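Local coordinates for putative capsid protein of prophage (Escherichia coli CFT073, PDB 3BQW), which is probably the major capsid protein of an integrated prophage, of the phage major capsid protein E family, and so presumably builds the phage head shell, at residues D175-S180 / E185-I190; K221-L226 / G252-L257. All coordinates share one frame; numbering follows the deposited sequence.

Contact 1: residues D175-S180 / E185-I190; sequences DGKKWS and ETHYPI
Trp179 and Pro189 make the tightly packed half of this loop-to-loop contact. Pro189 CB lies 3.9 Å from Trp179 CZ2 and 4.1 Å from Trp179 CE2, the two side chains crossing at about a right angle. The indole is fixed at its polar end too, because NE1 is hydrogen-bonded to OD2 of Asp192. His187 bridges to the looser half: its CE1 stands 4.3 Å from Trp179 NE1, which sits at the imidazole edge, near the ring plane. A chi1 of -165° turns the His187 ring away from its backbone N and toward Lys177, whose CD comes within 3.7 Å of His187 NE2. The lysine chain bends at chi3 (-65°), and Lys177 NZ ends 4.1 Å from His187 NE2, with no direct bond. A water to one side of the pair accepts a hydrogen bond from Lys177 NZ at 3.1 Å and has a weak one to His187 NE2. Lys177 forms the solvent side, whereas Trp179 and Pro189 are buried. Both segments belong to the loop joining strand 170-172 to helix 190-198. Trp179 and Pro189 rest on Leu217 of helix 211-218, Phe220 meets the indole edge-to-face, and Pro189 also touches Phe223 of helix 221-226.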
ATOM      1  N   ASP A 175      18.857  20.808   5.453  1.00 29.00           N
ATOM      2  CA  ASP A 175      19.844  21.331   4.493  1.00 29.39           C
ATOM      3  C   ASP A 175      19.502  22.744   4.011  1.00 29.80           C
ATOM      4  O   ASP A 175      20.209  23.316   3.172  1.00 29.32           O
ATOM      5  CB  ASP A 175      19.928  20.439   3.253  1.00 29.99           C
ATOM      6  CG  ASP A 175      20.350  19.030   3.564  1.00 30.77           C
ATOM      7  OD1 ASP A 175      20.993  18.810   4.614  1.00 34.93           O
ATOM      8  OD2 ASP A 175      20.029  18.142   2.745  1.00 33.40           O
ATOM      9  N   GLY A 176      18.411  23.309   4.511  1.00 30.42           N
ATOM     10  CA  GLY A 176      18.013  24.652   4.117  1.00 30.75           C
ATOM     11  C   GLY A 176      17.222  25.351   5.197  1.00 31.05           C
ATOM     12  O   GLY A 176      17.620  25.359   6.362  1.00 30.76           O
ATOM     13  N   LYS A 177      16.082  25.901   4.787  1.00 31.24           N
ATOM     14  CA  LYS A 177      15.185  26.658   5.640  1.00 32.05           C
ATOM     15  C   LYS A 177      14.250  25.735   6.425  1.00 30.98           C
ATOM     16  O   LYS A 177      13.444  25.019   5.847  1.00 31.30           O
ATOM     17  CB  LYS A 177      14.390  27.608   4.740  1.00 32.31           C
ATOM     18  CG  LYS A 177      13.417  28.534   5.437  1.00 35.06           C
ATOM     19  CD  LYS A 177      12.799  29.574   4.469  1.00 35.09           C
ATOM     20  CE  LYS A 177      13.840  30.551   3.915  1.00 36.46           C
ATOM     21  NZ  LYS A 177      13.184  31.760   3.322  1.00 37.64           N
ATOM     22  N   LYS A 178      14.387  25.730   7.746  1.00 30.53           N
ATOM     23  CA  LYS A 178      13.504  24.961   8.622  1.00 30.05           C
ATOM     24  C   LYS A 178      12.225  25.731   8.989  1.00 29.26           C
ATOM     25  O   LYS A 178      12.275  26.875   9.418  1.00 28.83           O
ATOM     26  CB  LYS A 178      14.226  24.595   9.914  1.00 30.08           C
ATOM     27  CG  LYS A 178      15.480  23.785   9.754  1.00 32.40           C
ATOM     28  CD  LYS A 178      15.872  23.205  11.103  1.00 35.84           C
ATOM     29  CE  LYS A 178      17.281  22.638  11.104  1.00 38.64           C
ATOM     30  NZ  LYS A 178      17.694  22.232  12.489  1.00 41.67           N
ATOM     31  N   TRP A 179      11.082  25.074   8.873  1.00 29.06           N
ATOM     32  CA  TRP A 179       9.803  25.693   9.249  1.00 28.41           C
ATOM     33  C   TRP A 179       9.708  26.023  10.732  1.00 28.63           C
ATOM     34  O   TRP A 179       9.100  27.021  11.109  1.00 28.92           O
ATOM     35  CB  TRP A 179       8.628  24.796   8.845  1.00 27.43           C
ATOM     36  CG  TRP A 179       8.167  24.996   7.451  1.00 26.40           C
ATOM     37  CD1 TRP A 179       8.547  25.976   6.599  1.00 25.99           C
ATOM     38  CD2 TRP A 179       7.169  24.235   6.759  1.00 26.93           C
ATOM     39  NE1 TRP A 179       7.899  25.858   5.404  1.00 25.99           N
ATOM     40  CE2 TRP A 179       7.030  24.804   5.476  1.00 25.86           C
ATOM     41  CE3 TRP A 179       6.395  23.116   7.090  1.00 26.60           C
ATOM     42  CZ2 TRP A 179       6.154  24.301   4.528  1.00 25.90           C
ATOM     43  CZ3 TRP A 179       5.531  22.612   6.143  1.00 26.03           C
ATOM     44  CH2 TRP A 179       5.424  23.191   4.874  1.00 25.88           C
ATOM     45  N   SER A 180      10.306  25.183  11.564  1.00 28.87           N
ATOM     46  CA  SER A 180      10.273  25.366  13.001  1.00 29.56           C
ATOM     47  C   SER A 180      10.919  26.713  13.404  1.00 30.15           C
ATOM     48  O   SER A 180      10.567  27.289  14.418  1.00 30.07           O
ATOM     49  CB  SER A 180      10.982  24.192  13.680  1.00 29.29           C
ATOM     50  OG  SER A 180      12.359  24.184  13.330  1.00 30.59           O
ATOM     51  N   GLU A 185       3.879  34.279  12.148  1.00 32.33           N
ATOM     52  CA  GLU A 185       3.027  35.392  11.769  1.00 32.34           C
ATOM     53  C   GLU A 185       3.328  35.935  10.378  1.00 31.74           C
ATOM     54  O   GLU A 185       2.438  36.476   9.738  1.00 31.84           O
ATOM     55  CB  GLU A 185       3.134  36.505  12.813  1.00 32.68           C
ATOM     56  CG  GLU A 185       2.672  36.060  14.172  1.00 34.15           C
ATOM     57  CD  GLU A 185       1.168  35.860  14.228  1.00 36.31           C
ATOM     58  OE1 GLU A 185       0.437  36.868  14.089  1.00 39.11           O
ATOM     59  OE2 GLU A 185       0.717  34.712  14.417  1.00 36.85           O
ATOM     60  N   THR A 186       4.556  35.795   9.894  1.00 31.55           N
ATOM     61  CA  THR A 186       4.959  36.517   8.678  1.00 31.51           C
ATOM     62  C   THR A 186       5.445  35.671   7.509  1.00 31.22           C
ATOM     63  O   THR A 186       5.468  36.135   6.370  1.00 31.52           O
ATOM     64  CB  THR A 186       6.029  37.577   8.992  1.00 31.92           C
ATOM     65  OG1 THR A 186       7.226  36.936   9.449  1.00 32.47           O
ATOM     66  CG2 THR A 186       5.515  38.556  10.058  1.00 30.83           C
ATOM     67  N   HIS A 187       5.821  34.433   7.773  1.00 31.00           N
ATOM     68  CA  HIS A 187       6.346  33.571   6.724  1.00 30.23           C
ATOM     69  C   HIS A 187       5.238  33.004   5.827  1.00 30.13           C
ATOM     70  O   HIS A 187       4.168  32.614   6.306  1.00 29.89           O
ATOM     71  CB  HIS A 187       7.151  32.449   7.346  1.00 29.94           C
ATOM     72  CG  HIS A 187       7.999  31.729   6.363  1.00 29.92           C
ATOM     73  ND1 HIS A 187       7.767  30.415   5.997  1.00 29.44           N
ATOM     74  CD2 HIS A 187       9.055  32.152   5.630  1.00 28.06           C
ATOM     75  CE1 HIS A 187       8.661  30.061   5.089  1.00 28.79           C
ATOM     76  NE2 HIS A 187       9.453  31.097   4.849  1.00 29.06           N
ATOM     77  N   TYR A 188       5.501  32.999   4.519  1.00 29.99           N
ATOM     78  CA  TYR A 188       4.611  32.403   3.533  1.00 29.62           C
ATOM     79  C   TYR A 188       5.120  31.013   3.171  1.00 29.20           C
ATOM     80  O   TYR A 188       6.005  30.883   2.329  1.00 29.80           O
ATOM     81  CB  TYR A 188       4.522  33.293   2.293  1.00 30.02           C
ATOM     82  CG  TYR A 188       3.807  34.605   2.557  1.00 30.51           C
ATOM     83  CD1 TYR A 188       2.471  34.774   2.206  1.00 31.42           C
ATOM     84  CD2 TYR A 188       4.459  35.669   3.177  1.00 31.38           C
ATOM     85  CE1 TYR A 188       1.806  35.965   2.458  1.00 30.32           C
ATOM     86  CE2 TYR A 188       3.802  36.870   3.428  1.00 31.31           C
ATOM     87  CZ  TYR A 188       2.475  37.009   3.065  1.00 31.41           C
ATOM     88  OH  TYR A 188       1.818  38.192   3.303  1.00 30.38           O
ATOM     89  N   PRO A 189       4.577  29.958   3.822  1.00 28.62           N
ATOM     90  CA  PRO A 189       5.059  28.604   3.539  1.00 28.07           C
ATOM     91  C   PRO A 189       4.779  28.093   2.124  1.00 27.43           C
ATOM     92  O   PRO A 189       5.462  27.182   1.679  1.00 27.41           O
ATOM     93  CB  PRO A 189       4.348  27.743   4.604  1.00 28.02           C
ATOM     94  CG  PRO A 189       3.171  28.493   4.973  1.00 28.22           C
ATOM     95  CD  PRO A 189       3.521  29.946   4.855  1.00 28.28           C
ATOM     96  N   ILE A 190       3.816  28.686   1.424  1.00 27.08           N
ATOM     97  CA  ILE A 190       3.541  28.346   0.026  1.00 27.94           C
ATOM     98  C   ILE A 190       4.770  28.464  -0.882  1.00 26.83           C
ATOM     99  O   ILE A 190       4.913  27.710  -1.833  1.00 25.96           O
ATOM    100  CB  ILE A 190       2.351  29.194  -0.558  1.00 28.24           C
ATOM    101  CG1 ILE A 190       1.771  28.545  -1.823  1.00 30.68           C
ATOM    102  CG2 ILE A 190       2.753  30.681  -0.882  1.00 29.48           C
ATOM    103  CD1 ILE A 190       0.365  29.145  -2.214  1.00 30.49           C
TER
HETATM  104  O   HOH W   1      10.710  30.781   1.666  1.00 40.97           O

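Contact 2: residues K221-L226 / G252-L257; sequences KKFREL and GYLGDL
A beta-hairpin packs the end of its first strand against the short helix 221-226 in this contact. Strand 248-254 runs into a type II' turn from Leu254 to Leu257 and returns as strand 257-267. Leu254 N donates to Leu257 O at 2.8 Å, and Leu257 N returns a longer bond to Leu254 O at 3.3 Å. Gly255, the first of the two central turn residues, has a positive phi of 72°, as this turn type requires. Leu254 makes the side-chain contacts with the helix. Its chi1 of -170° swings CG toward the helix, and the two methyls then go to different partners. Leu254 CD1 approaches Leu226 CB to 3.7 Å, touching the root of that side chain, and also lies 4.1 Å from Leu226 O. Leu254 CD2 faces the edge of the Phe223 ring, near its plane, with Phe223 CE1 4.4 Å away, a much looser approach. The side-chain contact is carried by carbon atoms, and no hydrogen bond crosses it. Ile190 of helix 190-198 touches both Leu226 and Leu254, and Ile193 of the same helix touches Leu254 and Leu257. The axes of helix and strand segments make an angle of 112° at 9.5 Å, a crosswise helix-on-strand packing beside a two-residue hairpin turn with glycine leading, as is usual for type II'.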
ATOM      1  N   LYS A 221       0.053  31.598  10.133  1.00 29.70           N
ATOM      2  CA  LYS A 221      -1.017  32.553   9.806  1.00 31.17           C
ATOM      3  C   LYS A 221      -1.224  32.725   8.287  1.00 31.29           C
ATOM      4  O   LYS A 221      -2.354  32.827   7.812  1.00 30.85           O
ATOM      5  CB  LYS A 221      -0.687  33.907  10.434  1.00 31.07           C
ATOM      6  CG  LYS A 221      -1.878  34.838  10.652  1.00 32.88           C
ATOM      7  CD  LYS A 221      -1.397  36.267  10.981  1.00 33.48           C
ATOM      8  CE  LYS A 221      -2.506  37.105  11.623  1.00 36.71           C
ATOM      9  NZ  LYS A 221      -2.726  36.788  13.074  1.00 38.44           N
ATOM     10  N   LYS A 222      -0.123  32.752   7.538  1.00 32.04           N
ATOM     11  CA  LYS A 222      -0.183  32.971   6.105  1.00 32.79           C
ATOM     12  C   LYS A 222      -0.646  31.731   5.357  1.00 33.35           C
ATOM     13  O   LYS A 222      -1.190  31.847   4.264  1.00 33.52           O
ATOM     14  CB  LYS A 222       1.168  33.464   5.566  1.00 33.07           C
ATOM     15  CG  LYS A 222       1.667  34.760   6.209  1.00 33.62           C
ATOM     16  CD  LYS A 222       0.643  35.869   6.123  1.00 34.64           C
ATOM     17  CE  LYS A 222       1.218  37.201   6.600  1.00 36.34           C
ATOM     18  NZ  LYS A 222       0.108  38.118   6.986  1.00 37.92           N
ATOM     19  N   PHE A 223      -0.458  30.547   5.933  1.00 33.87           N
ATOM     20  CA  PHE A 223      -1.126  29.374   5.388  1.00 34.32           C
ATOM     21  C   PHE A 223      -2.640  29.456   5.623  1.00 34.91           C
ATOM     22  O   PHE A 223      -3.416  29.206   4.706  1.00 34.20           O
ATOM     23  CB  PHE A 223      -0.565  28.057   5.947  1.00 34.52           C
ATOM     24  CG  PHE A 223      -1.483  26.901   5.741  1.00 33.93           C
ATOM     25  CD1 PHE A 223      -1.629  26.341   4.484  1.00 34.68           C
ATOM     26  CD2 PHE A 223      -2.266  26.418   6.787  1.00 35.45           C
ATOM     27  CE1 PHE A 223      -2.508  25.285   4.273  1.00 33.99           C
ATOM     28  CE2 PHE A 223      -3.147  25.350   6.585  1.00 34.25           C
ATOM     29  CZ  PHE A 223      -3.267  24.793   5.329  1.00 34.22           C
ATOM     30  N   ARG A 224      -3.048  29.808   6.843  1.00 36.09           N
ATOM     31  CA  ARG A 224      -4.477  29.876   7.208  1.00 37.55           C
ATOM     32  C   ARG A 224      -5.286  30.811   6.310  1.00 38.80           C
ATOM     33  O   ARG A 224      -6.432  30.533   5.982  1.00 38.32           O
ATOM     34  CB  ARG A 224      -4.639  30.357   8.639  1.00 37.62           C
ATOM     35  CG  ARG A 224      -3.966  29.495   9.667  1.00 39.23           C
ATOM     36  CD  ARG A 224      -4.165  30.094  11.055  1.00 40.88           C
ATOM     37  NE  ARG A 224      -3.642  29.201  12.080  1.00 42.11           N
ATOM     38  CZ  ARG A 224      -3.835  29.347  13.387  1.00 43.95           C
ATOM     39  NH1 ARG A 224      -4.564  30.352  13.865  1.00 44.74           N
ATOM     40  NH2 ARG A 224      -3.311  28.452  14.225  1.00 44.01           N
ATOM     41  N   GLU A 225      -4.678  31.942   5.951  1.00 40.82           N
ATOM     42  CA  GLU A 225      -5.300  32.938   5.075  1.00 42.01           C
ATOM     43  C   GLU A 225      -5.530  32.430   3.631  1.00 42.77           C
ATOM     44  O   GLU A 225      -6.423  32.922   2.941  1.00 42.56           O
ATOM     45  CB  GLU A 225      -4.445  34.210   5.074  1.00 42.09           C
ATOM     46  CG  GLU A 225      -4.432  34.952   6.440  1.00 42.72           C
ATOM     47  CD  GLU A 225      -3.401  36.102   6.526  1.00 43.19           C
ATOM     48  OE1 GLU A 225      -2.631  36.328   5.542  1.00 44.49           O
ATOM     49  OE2 GLU A 225      -3.368  36.779   7.591  1.00 43.18           O
ATOM     50  N   LEU A 226      -4.723  31.463   3.182  1.00 43.79           N
ATOM     51  CA  LEU A 226      -4.850  30.880   1.829  1.00 44.88           C
ATOM     52  C   LEU A 226      -5.539  29.525   1.844  1.00 45.96           C
ATOM     53  O   LEU A 226      -6.017  29.058   0.811  1.00 46.25           O
ATOM     54  CB  LEU A 226      -3.470  30.698   1.184  1.00 44.91           C
ATOM     55  CG  LEU A 226      -2.658  31.954   0.891  1.00 45.19           C
ATOM     56  CD1 LEU A 226      -1.293  31.594   0.321  1.00 44.32           C
ATOM     57  CD2 LEU A 226      -3.429  32.875  -0.046  1.00 45.91           C
ATOM     58  N   GLY A 252      -8.667  20.077   2.129  1.00 30.88           N
ATOM     59  CA  GLY A 252      -9.001  21.171   1.241  1.00 31.11           C
ATOM     60  C   GLY A 252      -7.944  21.361   0.183  1.00 31.69           C
ATOM     61  O   GLY A 252      -7.236  20.430  -0.160  1.00 31.36           O
ATOM     62  N   TYR A 253      -7.840  22.588  -0.314  1.00 32.97           N
ATOM     63  CA  TYR A 253      -6.962  22.930  -1.420  1.00 33.75           C
ATOM     64  C   TYR A 253      -6.136  24.167  -1.108  1.00 34.30           C
ATOM     65  O   TYR A 253      -6.546  25.028  -0.318  1.00 34.99           O
ATOM     66  CB  TYR A 253      -7.767  23.164  -2.705  1.00 33.90           C
ATOM     67  CG  TYR A 253      -8.479  21.932  -3.220  1.00 33.95           C
ATOM     68  CD1 TYR A 253      -7.917  21.133  -4.221  1.00 34.66           C
ATOM     69  CD2 TYR A 253      -9.703  21.549  -2.689  1.00 35.14           C
ATOM     70  CE1 TYR A 253      -8.575  19.992  -4.694  1.00 33.97           C
ATOM     71  CE2 TYR A 253     -10.369  20.410  -3.145  1.00 34.32           C
ATOM     72  CZ  TYR A 253      -9.806  19.645  -4.148  1.00 34.79           C
ATOM     73  OH  TYR A 253     -10.497  18.533  -4.584  1.00 35.11           O
ATOM     74  N   LEU A 254      -4.956  24.220  -1.724  1.00 34.39           N
ATOM     75  CA  LEU A 254      -4.085  25.387  -1.714  1.00 34.81           C
ATOM     76  C   LEU A 254      -3.846  25.717  -3.180  1.00 34.69           C
ATOM     77  O   LEU A 254      -2.901  25.245  -3.784  1.00 35.49           O
ATOM     78  CB  LEU A 254      -2.792  25.032  -0.974  1.00 35.01           C
ATOM     79  CG  LEU A 254      -1.749  26.068  -0.580  1.00 36.13           C
ATOM     80  CD1 LEU A 254      -2.387  27.281   0.144  1.00 37.68           C
ATOM     81  CD2 LEU A 254      -0.676  25.378   0.312  1.00 34.83           C
ATOM     82  N   GLY A 255      -4.749  26.480  -3.778  1.00 34.48           N
ATOM     83  CA  GLY A 255      -4.721  26.662  -5.221  1.00 34.23           C
ATOM     84  C   GLY A 255      -5.184  25.365  -5.854  1.00 33.86           C
ATOM     85  O   GLY A 255      -6.252  24.883  -5.525  1.00 33.06           O
ATOM     86  N   ASP A 256      -4.367  24.787  -6.737  1.00 33.64           N
ATOM     87  CA  ASP A 256      -4.719  23.509  -7.381  1.00 33.19           C
ATOM     88  C   ASP A 256      -4.084  22.303  -6.692  1.00 31.49           C
ATOM     89  O   ASP A 256      -4.096  21.204  -7.233  1.00 32.12           O
ATOM     90  CB  ASP A 256      -4.440  23.521  -8.911  1.00 33.86           C
ATOM     91  CG  ASP A 256      -2.979  23.821  -9.279  1.00 36.76           C
ATOM     92  OD1 ASP A 256      -2.118  24.001  -8.371  1.00 41.81           O
ATOM     93  OD2 ASP A 256      -2.693  23.879 -10.506  1.00 38.80           O
ATOM     94  N   LEU A 257      -3.584  22.508  -5.475  1.00 29.43           N
ATOM     95  CA  LEU A 257      -2.924  21.478  -4.689  1.00 27.48           C
ATOM     96  C   LEU A 257      -3.865  20.930  -3.631  1.00 26.84           C
ATOM     97  O   LEU A 257      -4.277  21.652  -2.729  1.00 26.80           O
ATOM     98  CB  LEU A 257      -1.709  22.081  -4.001  1.00 27.67           C
ATOM     99  CG  LEU A 257      -0.676  21.182  -3.334  1.00 26.53           C
ATOM    100  CD1 LEU A 257      -0.022  20.324  -4.378  1.00 24.97           C
ATOM    101  CD2 LEU A 257       0.381  22.049  -2.606  1.00 26.36           C
TER

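How the contacts relate
From the N terminus, the chain leaves strand 170-172 and folds its loop back on itself at contact 1, closing a short loop of four intervening residues before helix 190-198 begins. It then passes through strand 206-209 and helix 211-218 to reach 221-226, where contact 2 opens; this closes a longer loop of 25 residues at the hairpin. The two follow in series, neither nesting nor crossing, with centres about 15 Å apart. They meet directly: Glu185 OE1 pairs with Lys221 NZ at 3.3 Å, a long, weak ion pair, and His187 O packs against Lys222 CB. Helix 221-226 thus ties the 175-190 loop, which leaves the mixed sheet at strand 170-172, to hairpin strand 248-254 of that sheet.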